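Long-range contact in cycloalternan-forming enzyme (PDB 5F7U), which belongs to glycoside hydrolase family 31 and joins a TIM-barrel domain to several beta-rich domains, with alpha-D-glucopyranose bound at several sites: residues 534-543 against 559-570. The protein carries 1 engineered substitution. Numbering follows the deposited sequence.
Sequences FKTNGGEMVW and RNRYPTDYVSSY. Engineered in segment 534-543: Asn537 (natural residue Asp). With GLC (alpha-D-glucopyranose), chain F.
Tyr566 rises from helix 555-577, and its OH donates a hydrogen bond to Asn537 O (2.8 Å), just where barrel strand 534-536 ends. With CG roughly anti to the backbone N (chi1 154°), the long ring runs up past Thr536 CB to reach that carbonyl. Thr536 serves two neighbours: CG2 lies over one face of Tyr570, a CH-pi contact 3.8 Å from the ring centroid, while OG1 turns to Ser585 and to a water shared with Val567 O. Tyr570 in turn presents its edge to the face of Phe534, a T-shaped pair with planes at 77°. Farther along, Gly539, whose phi of 112° suits glycine, sets its O 3.4 Å from Pro563 CD, and Val542 CG2 rests 3.6 Å from Tyr562 CG. Arg559, extended as far as NE, combines a donor with a flat cation: NH1 bonds Val542 O at 2.9 Å from above the carbonyl plane and lies over one face of Trp543, and CZ makes a cation-pi contact 4.4 Å from the centroid of the six-membered ring. NH2 bonds Val271 O. Two buried carbonyls beyond the strand thus take donors from helix side chains, joining irregular chain to helix by directed bonds as well as packing.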
loop_
_atom_site.group_PDB
_atom_site.type_symbol
_atom_site.label_atom_id
_atom_site.label_comp_id
_atom_site.label_asym_id
_atom_site.label_seq_id
_atom_site.Cartn_x
_atom_site.Cartn_y
_atom_site.Cartn_z
ATOM N N PHE A 534 -18.752 -3.970 -5.823
ATOM C CA PHE A 534 -18.559 -5.363 -5.436
ATOM C C PHE A 534 -17.300 -5.545 -4.617
ATOM O O PHE A 534 -16.263 -4.904 -4.886
ATOM C CB PHE A 534 -18.432 -6.241 -6.675
ATOM C CG PHE A 534 -19.650 -6.241 -7.557
ATOM C CD1 PHE A 534 -20.769 -6.980 -7.204
ATOM C CD2 PHE A 534 -19.680 -5.482 -8.739
ATOM C CE1 PHE A 534 -21.909 -6.997 -8.030
ATOM C CE2 PHE A 534 -20.818 -5.475 -9.559
ATOM C CZ PHE A 534 -21.928 -6.248 -9.206
ATOM N N LYS A 535 -17.392 -6.447 -3.645
ATOM C CA LYS A 535 -16.201 -6.951 -2.962
ATOM C C LYS A 535 -15.784 -8.226 -3.674
ATOM O O LYS A 535 -16.298 -9.312 -3.392
ATOM C CB LYS A 535 -16.449 -7.172 -1.459
ATOM C CG LYS A 535 -15.213 -7.742 -0.706
ATOM C CD LYS A 535 -15.491 -7.846 0.799
ATOM C CE LYS A 535 -14.221 -8.320 1.521
ATOM N NZ LYS A 535 -14.418 -8.443 3.009
ATOM N N THR A 536 -14.863 -8.063 -4.615
ATOM C CA THR A 536 -14.408 -9.157 -5.467
ATOM C C THR A 536 -13.265 -9.896 -4.800
ATOM O O THR A 536 -12.108 -9.484 -4.865
ATOM C CB THR A 536 -14.031 -8.639 -6.869
ATOM O OG1 THR A 536 -13.463 -7.335 -6.756
ATOM C CG2 THR A 536 -15.274 -8.547 -7.733
ATOM N N ASN A 537 -13.629 -10.961 -4.106
ATOM C CA ASN A 537 -12.696 -11.790 -3.363
ATOM C C ASN A 537 -12.134 -12.904 -4.227
ATOM O O ASN A 537 -12.670 -13.216 -5.281
ATOM C CB ASN A 537 -13.455 -12.449 -2.211
ATOM C CG ASN A 537 -12.624 -12.542 -0.955
ATOM O OD1 ASN A 537 -11.431 -12.825 -0.979
ATOM N ND2 ASN A 537 -13.258 -12.233 0.159
ATOM N N GLY A 538 -11.072 -13.531 -3.731
ATOM C CA GLY A 538 -10.445 -14.644 -4.429
ATOM C C GLY A 538 -9.681 -14.214 -5.675
ATOM O O GLY A 538 -9.270 -13.055 -5.813
ATOM N N GLY A 539 -9.503 -15.167 -6.582
ATOM C CA GLY A 539 -8.758 -14.905 -7.812
ATOM C C GLY A 539 -7.441 -15.653 -7.867
ATOM O O GLY A 539 -6.843 -15.751 -8.951
ATOM N N GLU A 540 -7.001 -16.197 -6.724
ATOM C CA GLU A 540 -5.720 -16.936 -6.658
ATOM C C GLU A 540 -5.956 -18.416 -6.985
ATOM O O GLU A 540 -5.528 -19.308 -6.246
ATOM C CB GLU A 540 -5.078 -16.801 -5.261
ATOM C CG GLU A 540 -5.109 -15.380 -4.661
ATOM C CD GLU A 540 -6.384 -15.049 -3.882
ATOM O OE1 GLU A 540 -6.430 -14.000 -3.215
ATOM O OE2 GLU A 540 -7.360 -15.828 -3.898
ATOM N N MET A 541 -6.657 -18.669 -8.084
ATOM C CA MET A 541 -7.304 -19.939 -8.303
ATOM C C MET A 541 -6.878 -20.638 -9.598
ATOM O O MET A 541 -7.416 -21.677 -9.930
ATOM C CB MET A 541 -8.823 -19.726 -8.311
ATOM C CG MET A 541 -9.362 -19.344 -6.948
ATOM S SD MET A 541 -10.919 -18.459 -7.125
ATOM C CE MET A 541 -11.455 -18.499 -5.416
ATOM N N VAL A 542 -5.897 -20.069 -10.296
ATOM C CA VAL A 542 -5.395 -20.675 -11.543
ATOM C C VAL A 542 -4.201 -21.580 -11.247
ATOM O O VAL A 542 -3.104 -21.104 -10.927
ATOM C CB VAL A 542 -5.002 -19.603 -12.597
ATOM C CG1 VAL A 542 -4.330 -20.252 -13.807
ATOM C CG2 VAL A 542 -6.218 -18.809 -13.038
ATOM N N TRP A 543 -4.424 -22.881 -11.392
ATOM C CA TRP A 543 -3.352 -23.869 -11.335
ATOM C C TRP A 543 -3.286 -24.632 -12.661
ATOM O O TRP A 543 -4.195 -24.537 -13.497
ATOM C CB TRP A 543 -3.615 -24.842 -10.185
ATOM C CG TRP A 543 -3.171 -24.350 -8.813
ATOM C CD1 TRP A 543 -1.909 -24.439 -8.281
ATOM C CD2 TRP A 543 -3.985 -23.736 -7.809
ATOM N NE1 TRP A 543 -1.888 -23.917 -7.013
ATOM C CE2 TRP A 543 -3.148 -23.485 -6.690
ATOM C CE3 TRP A 543 -5.341 -23.373 -7.742
ATOM C CZ2 TRP A 543 -3.621 -22.888 -5.520
ATOM C CZ3 TRP A 543 -5.813 -22.791 -6.591
ATOM C CH2 TRP A 543 -4.953 -22.549 -5.484
ATOM N N ARG A 559 -1.537 -17.261 -14.113
ATOM C CA ARG A 559 -1.821 -17.305 -12.671
ATOM C C ARG A 559 -1.797 -15.906 -12.009
ATOM O O ARG A 559 -2.769 -15.536 -11.322
ATOM C CB ARG A 559 -0.933 -18.274 -11.890
ATOM C CG ARG A 559 -1.301 -18.213 -10.409
ATOM C CD ARG A 559 -0.609 -19.253 -9.593
ATOM N NE ARG A 559 -0.919 -19.086 -8.170
ATOM C CZ ARG A 559 -1.915 -19.676 -7.520
ATOM N NH1 ARG A 559 -2.791 -20.489 -8.147
ATOM N NH2 ARG A 559 -2.047 -19.438 -6.212
ATOM N N ASN A 560 -0.727 -15.130 -12.215
ATOM C CA ASN A 560 -0.627 -13.826 -11.558
ATOM C C ASN A 560 -1.581 -12.790 -12.161
ATOM O O ASN A 560 -2.069 -11.891 -11.461
ATOM C CB ASN A 560 0.808 -13.289 -11.585
ATOM C CG ASN A 560 1.759 -14.114 -10.715
ATOM O OD1 ASN A 560 1.332 -14.907 -9.864
ATOM N ND2 ASN A 560 3.059 -13.906 -10.904
ATOM N N ARG A 561 -1.835 -12.937 -13.458
ATOM C CA ARG A 561 -2.671 -11.999 -14.220
ATOM C C ARG A 561 -4.159 -12.161 -13.958
ATOM O O ARG A 561 -4.901 -11.169 -13.916
ATOM C CB ARG A 561 -2.355 -12.124 -15.728
ATOM C CG ARG A 561 -3.197 -11.245 -16.676
ATOM C CD ARG A 561 -3.225 -9.763 -16.294
ATOM N NE ARG A 561 -1.881 -9.202 -16.147
ATOM C CZ ARG A 561 -1.612 -8.029 -15.576
ATOM N NH1 ARG A 561 -2.591 -7.278 -15.074
ATOM N NH2 ARG A 561 -0.355 -7.619 -15.500
ATOM N N TYR A 562 -4.598 -13.407 -13.821
ATOM C CA TYR A 562 -6.022 -13.718 -13.656
ATOM C C TYR A 562 -6.755 -12.842 -12.630
ATOM O O TYR A 562 -7.812 -12.275 -12.964
ATOM C CB TYR A 562 -6.222 -15.207 -13.349
ATOM C CG TYR A 562 -7.692 -15.561 -13.288
ATOM C CD1 TYR A 562 -8.401 -15.889 -14.456
ATOM C CD2 TYR A 562 -8.379 -15.574 -12.065
ATOM C CE1 TYR A 562 -9.754 -16.185 -14.400
ATOM C CE2 TYR A 562 -9.741 -15.877 -12.001
ATOM C CZ TYR A 562 -10.420 -16.191 -13.163
ATOM O OH TYR A 562 -11.765 -16.495 -13.111
ATOM N N PRO A 563 -6.217 -12.718 -11.382
ATOM C CA PRO A 563 -6.981 -11.889 -10.443
ATOM C C PRO A 563 -7.218 -10.459 -10.906
ATOM O O PRO A 563 -8.312 -9.917 -10.656
ATOM C CB PRO A 563 -6.124 -11.919 -9.155
ATOM C CG PRO A 563 -4.757 -12.390 -9.617
ATOM C CD PRO A 563 -5.086 -13.380 -10.691
ATOM N N THR A 564 -6.229 -9.845 -11.562
ATOM C CA THR A 564 -6.397 -8.478 -12.072
ATOM C C THR A 564 -7.355 -8.408 -13.264
ATOM O O THR A 564 -8.114 -7.438 -13.389
ATOM C CB THR A 564 -5.031 -7.819 -12.282
ATOM O OG1 THR A 564 -4.397 -7.771 -11.009
ATOM C CG2 THR A 564 -5.137 -6.366 -12.795
ATOM N N ASP A 565 -7.380 -9.440 -14.097
ATOM C CA ASP A 565 -8.392 -9.495 -15.166
ATOM C C ASP A 565 -9.797 -9.556 -14.574
ATOM O O ASP A 565 -10.714 -8.858 -15.033
ATOM C CB ASP A 565 -8.141 -10.704 -16.073
ATOM C CG ASP A 565 -7.010 -10.482 -17.063
ATOM O OD1 ASP A 565 -6.549 -9.328 -17.240
ATOM O OD2 ASP A 565 -6.604 -11.479 -17.700
ATOM N N TYR A 566 -9.944 -10.386 -13.537
ATOM C CA TYR A 566 -11.205 -10.545 -12.825
ATOM C C TYR A 566 -11.625 -9.231 -12.149
ATOM O O TYR A 566 -12.742 -8.739 -12.350
ATOM C CB TYR A 566 -11.014 -11.687 -11.807
ATOM C CG TYR A 566 -11.889 -11.701 -10.553
ATOM C CD1 TYR A 566 -13.292 -11.582 -10.626
ATOM C CD2 TYR A 566 -11.314 -11.936 -9.305
ATOM C CE1 TYR A 566 -14.074 -11.631 -9.473
ATOM C CE2 TYR A 566 -12.094 -11.992 -8.148
ATOM C CZ TYR A 566 -13.481 -11.868 -8.251
ATOM O OH TYR A 566 -14.277 -11.932 -7.116
ATOM N N VAL A 567 -10.722 -8.667 -11.349
ATOM C CA VAL A 567 -11.064 -7.479 -10.564
ATOM C C VAL A 567 -11.365 -6.297 -11.487
ATOM O O VAL A 567 -12.352 -5.556 -11.276
ATOM C CB VAL A 567 -9.931 -7.157 -9.559
ATOM C CG1 VAL A 567 -10.055 -5.743 -8.980
ATOM C CG2 VAL A 567 -9.943 -8.184 -8.432
ATOM N N SER A 568 -10.520 -6.113 -12.505
ATOM C CA SER A 568 -10.731 -5.004 -13.443
ATOM C C SER A 568 -12.035 -5.170 -14.224
ATOM O O SER A 568 -12.737 -4.174 -14.456
ATOM C CB SER A 568 -9.545 -4.838 -14.397
ATOM O OG SER A 568 -9.408 -5.952 -15.269
ATOM N N SER A 569 -12.383 -6.410 -14.592
ATOM C CA SER A 569 -13.629 -6.638 -15.357
ATOM C C SER A 569 -14.844 -6.183 -14.565
ATOM O O SER A 569 -15.719 -5.482 -15.104
ATOM C CB SER A 569 -13.794 -8.101 -15.759
ATOM O OG SER A 569 -12.864 -8.451 -16.770
ATOM N N TYR A 570 -14.890 -6.577 -13.292
ATOM C CA TYR A 570 -15.987 -6.179 -12.420
ATOM C C TYR A 570 -15.997 -4.683 -12.132
ATOM O O TYR A 570 -17.070 -4.075 -12.083
ATOM C CB TYR A 570 -15.895 -6.913 -11.107
ATOM C CG TYR A 570 -16.722 -8.162 -10.965
ATOM C CD1 TYR A 570 -16.208 -9.409 -11.336
ATOM C CD2 TYR A 570 -17.985 -8.114 -10.366
ATOM C CE1 TYR A 570 -16.946 -10.580 -11.129
ATOM C CE2 TYR A 570 -18.732 -9.272 -10.158
ATOM C CZ TYR A 570 -18.201 -10.506 -10.538
ATOM O OH TYR A 570 -18.905 -11.680 -10.302
HETATM C C1 GLC F . -12.568 -14.612 2.375
HETATM C C2 GLC F . -12.263 -13.127 2.670
HETATM C C3 GLC F . -12.952 -12.612 3.950
HETATM C C4 GLC F . -14.456 -12.923 3.910
HETATM C C5 GLC F . -14.722 -14.363 3.448
HETATM C C6 GLC F . -16.195 -14.672 3.236
HETATM O O2 GLC F . -10.853 -12.887 2.621
HETATM O O3 GLC F . -12.778 -11.192 4.105
HETATM O O4 GLC F . -15.036 -12.724 5.213
HETATM O O5 GLC F . -13.999 -14.735 2.256
HETATM O O6 GLC F . -16.274 -16.091 2.997
HETATM O O HOH W 1 -13.896 -5.648 -8.910
HETATM O O HOH W 2 -4.709 -17.170 -10.133
HETATM O O HOH W 3 -3.851 -19.746 -3.886
#